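Local coordinates for protein peptide synthetase, module 7 (Actinoplanes teichomyceticus, PDB 4TX3) that forms a condensation-like domain of a nonribosomal peptide synthetase, probably recruiting the oxygenases that crosslink the carrier-bound peptide precursor of a glycopeptide antibiotic, at residues R189-E194 against F342-E347; P18-Q23 against L178-Y183. All coordinates share one frame; numbering follows the deposited sequence.

Contact 1: residues R189-E194 against F342-E347; sequences RLLDGE and FEKIPE
Lys344 and Glu194 extend toward each other from facing segments and meet in a salt bridge, with Lys344 NZ 3.3 Å from Glu194 OE2; as a hydrogen bond it is weak. The glutamate runs out extended beyond CG, whereas the lysine takes a bent course. Its CG stands anti to the backbone N (chi1 -162°), and bends at chi2 (71°) and again at chi4 bring its methylenes past Leu191 and its nitrogen to the carboxylate. Leu191 runs antiparallel to it, laying CD1 alongside the last methylene, 4.1 Å from Lys344 CE. The ammonium group also has Glu347 near it, in a long salt bridge of 3.6 Å from NZ to OE1, and so lies between two carboxylates whose nearer oxygens, Glu194 OE2 and Glu347 OE1, are 6.5 Å apart. Ile201 of helix 200-211 backs both Leu191 and Glu194, and Pro341 also packs on Leu191. The contact thus ties helix 180-191 and the 3-10 segment at Glu194 to the region of helix 345-348 at the protein surface. One positive charge shared by two acids probably eases their mutual repulsion, while the long and weak bonds suggest a modest, adaptable link.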
# COMPACT_ATOMS: atom_id res chain seq x y z
N ARG B 189 16.46 -13.05 21.73
CA ARG B 189 15.69 -13.91 22.64
C ARG B 189 15.31 -15.22 21.96
O ARG B 189 15.27 -16.27 22.58
CB ARG B 189 14.43 -13.20 23.12
CG ARG B 189 14.69 -12.16 24.18
CD ARG B 189 13.44 -11.38 24.50
NE ARG B 189 13.69 -10.38 25.54
CZ ARG B 189 12.76 -9.59 26.05
NH1 ARG B 189 11.50 -9.70 25.63
NH2 ARG B 189 13.08 -8.71 26.99
N LEU B 190 15.00 -15.13 20.67
CA LEU B 190 14.68 -16.29 19.87
C LEU B 190 15.92 -17.19 19.75
O LEU B 190 15.84 -18.39 20.03
CB LEU B 190 14.17 -15.84 18.51
CG LEU B 190 13.57 -16.79 17.50
CD1 LEU B 190 12.47 -16.04 16.74
CD2 LEU B 190 14.66 -17.24 16.57
N LEU B 191 17.06 -16.62 19.38
CA LEU B 191 18.29 -17.40 19.28
C LEU B 191 18.75 -17.95 20.64
O LEU B 191 19.48 -18.93 20.68
CB LEU B 191 19.41 -16.57 18.65
CG LEU B 191 19.25 -16.10 17.19
CD1 LEU B 191 20.55 -15.51 16.60
CD2 LEU B 191 18.70 -17.21 16.31
N ASP B 192 18.34 -17.33 21.74
CA ASP B 192 18.70 -17.83 23.06
C ASP B 192 18.07 -19.20 23.33
O ASP B 192 18.51 -19.94 24.21
CB ASP B 192 18.27 -16.85 24.15
CG ASP B 192 19.29 -15.74 24.39
OD1 ASP B 192 20.50 -15.97 24.15
OD2 ASP B 192 18.87 -14.64 24.82
N GLY B 193 17.04 -19.53 22.56
CA GLY B 193 16.39 -20.83 22.66
C GLY B 193 17.26 -22.07 22.43
O GLY B 193 16.82 -23.18 22.76
N GLU B 194 18.46 -21.91 21.86
CA GLU B 194 19.36 -23.05 21.61
C GLU B 194 19.60 -23.79 22.91
O GLU B 194 19.80 -25.00 22.92
CB GLU B 194 20.71 -22.59 21.03
CG GLU B 194 20.67 -22.12 19.60
CD GLU B 194 21.97 -21.44 19.17
OE1 GLU B 194 23.05 -21.86 19.67
OE2 GLU B 194 21.91 -20.48 18.35
N PHE B 342 19.39 -16.15 7.96
CA PHE B 342 20.30 -16.72 6.98
C PHE B 342 21.77 -16.60 7.37
O PHE B 342 22.57 -17.50 7.11
CB PHE B 342 20.08 -16.05 5.63
CG PHE B 342 21.19 -16.30 4.66
CD1 PHE B 342 21.25 -17.51 3.97
CD2 PHE B 342 22.18 -15.36 4.45
CE1 PHE B 342 22.27 -17.77 3.09
CE2 PHE B 342 23.20 -15.61 3.57
CZ PHE B 342 23.24 -16.82 2.88
N GLU B 343 22.13 -15.47 7.99
CA GLU B 343 23.52 -15.12 8.25
C GLU B 343 24.12 -16.02 9.34
O GLU B 343 25.33 -16.04 9.57
CB GLU B 343 23.63 -13.65 8.64
CG GLU B 343 23.26 -12.66 7.52
CD GLU B 343 21.75 -12.52 7.27
OE1 GLU B 343 20.94 -13.03 8.07
OE2 GLU B 343 21.36 -11.89 6.25
N LYS B 344 23.25 -16.76 10.00
CA LYS B 344 23.63 -17.65 11.08
C LYS B 344 24.00 -19.02 10.52
O LYS B 344 24.68 -19.82 11.17
CB LYS B 344 22.47 -17.75 12.07
CG LYS B 344 22.84 -18.28 13.41
CD LYS B 344 23.65 -17.27 14.19
CE LYS B 344 23.83 -17.77 15.64
NZ LYS B 344 23.54 -19.23 15.80
N ILE B 345 23.55 -19.26 9.29
CA ILE B 345 23.68 -20.56 8.65
C ILE B 345 25.11 -20.96 8.25
O ILE B 345 25.46 -22.13 8.38
CB ILE B 345 22.77 -20.64 7.43
CG1 ILE B 345 21.32 -20.85 7.89
CG2 ILE B 345 23.20 -21.77 6.50
CD1 ILE B 345 20.32 -20.73 6.78
N PRO B 346 25.95 -20.00 7.77
CA PRO B 346 27.35 -20.41 7.55
C PRO B 346 28.01 -21.08 8.77
O PRO B 346 28.64 -22.11 8.56
CB PRO B 346 28.04 -19.08 7.21
CG PRO B 346 26.96 -18.33 6.45
CD PRO B 346 25.66 -18.68 7.17
N GLU B 347 27.87 -20.54 9.97
CA GLU B 347 28.27 -21.21 11.22
C GLU B 347 27.74 -22.63 11.36
O GLU B 347 28.50 -23.56 11.58
CB GLU B 347 27.79 -20.45 12.45
CG GLU B 347 28.46 -19.14 12.70
CD GLU B 347 27.57 -18.24 13.53
OE1 GLU B 347 26.85 -18.77 14.41
OE2 GLU B 347 27.57 -17.01 13.28

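Contact 2: residues P18-Q23 against L178-Y183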
# COMPACT_ATOMS: atom_id res chain seq x y z
N PRO B 18 21.86 -5.33 21.26
CA PRO B 18 22.58 -6.18 20.31
C PRO B 18 22.27 -5.84 18.86
O PRO B 18 21.20 -5.33 18.55
CB PRO B 18 22.08 -7.58 20.65
CG PRO B 18 20.69 -7.35 21.11
CD PRO B 18 20.72 -6.04 21.86
N LEU B 19 23.22 -6.13 17.98
CA LEU B 19 22.97 -6.17 16.55
C LEU B 19 22.12 -7.39 16.18
O LEU B 19 22.17 -8.41 16.87
CB LEU B 19 24.29 -6.21 15.78
CG LEU B 19 25.13 -4.95 15.60
CD1 LEU B 19 25.69 -4.40 16.90
CD2 LEU B 19 26.26 -5.23 14.58
N THR B 20 21.36 -7.32 15.09
CA THR B 20 20.80 -8.55 14.53
C THR B 20 21.92 -9.31 13.84
O THR B 20 23.01 -8.77 13.62
CB THR B 20 19.69 -8.32 13.50
OG1 THR B 20 20.23 -7.64 12.36
CG2 THR B 20 18.52 -7.54 14.10
N ALA B 21 21.65 -10.57 13.50
CA ALA B 21 22.62 -11.39 12.77
C ALA B 21 22.95 -10.76 11.42
O ALA B 21 24.11 -10.76 11.01
CB ALA B 21 22.08 -12.81 12.59
N ARG B 22 21.95 -10.20 10.74
CA ARG B 22 22.18 -9.53 9.46
C ARG B 22 23.10 -8.32 9.62
O ARG B 22 24.01 -8.12 8.81
CB ARG B 22 20.85 -9.12 8.82
CG ARG B 22 20.96 -8.62 7.36
CD ARG B 22 19.77 -9.05 6.52
NE ARG B 22 19.36 -10.40 6.90
CZ ARG B 22 18.21 -10.69 7.49
NH1 ARG B 22 17.32 -9.74 7.74
NH2 ARG B 22 17.95 -11.95 7.84
N GLN B 23 22.88 -7.52 10.67
CA GLN B 23 23.72 -6.34 10.93
C GLN B 23 25.18 -6.71 11.24
O GLN B 23 26.12 -6.08 10.73
CB GLN B 23 23.16 -5.54 12.11
CG GLN B 23 21.83 -4.84 11.85
CD GLN B 23 21.34 -4.10 13.09
OE1 GLN B 23 21.26 -4.68 14.18
NE2 GLN B 23 21.02 -2.82 12.94
N LEU B 178 7.07 -0.12 17.58
CA LEU B 178 8.38 -0.75 17.70
C LEU B 178 9.49 0.07 17.07
O LEU B 178 9.34 0.58 15.97
CB LEU B 178 8.36 -2.13 17.03
CG LEU B 178 7.33 -3.11 17.58
CD1 LEU B 178 7.52 -4.43 16.89
CD2 LEU B 178 7.49 -3.24 19.08
N GLN B 179 10.61 0.19 17.78
CA GLN B 179 11.88 0.62 17.20
C GLN B 179 12.75 -0.59 16.83
O GLN B 179 12.51 -1.69 17.34
CB GLN B 179 12.63 1.53 18.18
CG GLN B 179 11.91 2.81 18.46
CD GLN B 179 11.86 3.74 17.26
OE1 GLN B 179 12.69 3.64 16.34
NE2 GLN B 179 10.89 4.65 17.27
N PHE B 180 13.75 -0.41 15.98
CA PHE B 180 14.53 -1.56 15.51
C PHE B 180 15.20 -2.34 16.65
O PHE B 180 15.36 -3.54 16.55
CB PHE B 180 15.60 -1.16 14.49
CG PHE B 180 16.20 -2.34 13.78
CD1 PHE B 180 15.45 -3.07 12.87
CD2 PHE B 180 17.49 -2.76 14.06
CE1 PHE B 180 15.99 -4.19 12.23
CE2 PHE B 180 18.04 -3.87 13.43
CZ PHE B 180 17.29 -4.59 12.51
N ALA B 181 15.59 -1.64 17.72
CA ALA B 181 16.21 -2.29 18.88
C ALA B 181 15.29 -3.34 19.50
O ALA B 181 15.77 -4.35 20.05
CB ALA B 181 16.60 -1.24 19.93
N ASP B 182 13.98 -3.10 19.42
CA ASP B 182 12.99 -4.05 19.92
C ASP B 182 12.98 -5.34 19.06
O ASP B 182 12.83 -6.44 19.59
CB ASP B 182 11.59 -3.41 19.94
CG ASP B 182 11.54 -2.12 20.77
OD1 ASP B 182 12.09 -2.08 21.90
OD2 ASP B 182 10.94 -1.12 20.30
N TYR B 183 13.12 -5.19 17.75
CA TYR B 183 13.27 -6.33 16.84
C TYR B 183 14.57 -7.10 17.13
O TYR B 183 14.56 -8.33 17.21
CB TYR B 183 13.24 -5.86 15.38
CG TYR B 183 13.33 -6.99 14.38
CD1 TYR B 183 12.23 -7.81 14.13
CD2 TYR B 183 14.52 -7.25 13.70
CE1 TYR B 183 12.32 -8.87 13.22
CE2 TYR B 183 14.62 -8.31 12.80
CZ TYR B 183 13.52 -9.11 12.55
OH TYR B 183 13.62 -10.16 11.65
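Phe180 reaches across to the N-terminal turn of helix 21-28, its ring meeting the amide of Gln23. The phenylalanine CG lies anti to its backbone N (chi1 -168°), which carries the ring out toward Thr20 and Gln23. Amide and ring face each other across the contact with their planes 71° apart. Gln23 OE1 lies at the ring edge, in its plane, 3.4 Å from Phe180 CE2, while Gln23 NE2 approaches the same carbon obliquely at 3.2 Å. Thr20 stands roughly perpendicular to the phenylalanine, its methyl CG2 resting 3.6 Å from Phe180 CZ. That methyl also leans obliquely on the second ring, 4.0 Å from Tyr183 CD2. The two aromatic side chains stand one helical turn apart, and each meets Phe304 edge-to-face.

Thr20 and Gln23 form a capping box at the start of helix 21-28. With chi1 at 64°, Thr20 OG1 sits between the backbone N and the carbonyl carbon, where it accepts the bond from Gln23 N at 3.1 Å. In return, Thr20 N donates to a lone pair of Gln23 OE1, in the carbonyl plane, at 2.8 Å. The glutamine chain runs extended beyond CG, bringing OE1 within range of that N-H; this bond holds the amide, and weak hydrogen bonds from NE2 to Ile144 O and Gln83 OE1 probably add to its hold. Replacing Gln23 by alanine would probably leave Thr20 N without its side-chain acceptor and open a gap beside the Phe180 ring. The facing helix has its own N-terminal bond: Asp182 OD2 accepts from Gln179 N at 2.9 Å, on the anti side and tilted out of the carboxylate plane, while Asp182 OD1 holds Val11 N.

How the contacts relate
Helix 180-191 serves both contacts: contact 2 uses its first turn, contact 1 its C-terminal part and the 3-10 segment that follows, and their centres lie about 14 Å apart. Both segments of contact 2 precede those of contact 1 in the sequence. The two partner segments, 18-23 and 342-347, also touch each other, through a salt bridge from Arg22 NE to Glu343 OE2 (2.6 Å) and packing of Glu343 CB on Ala21 O. One helix therefore joins an early and a late part of the condensation-type domain, buried at one end and near the surface at the other, consistent with a bridge between the two lobes of this fold.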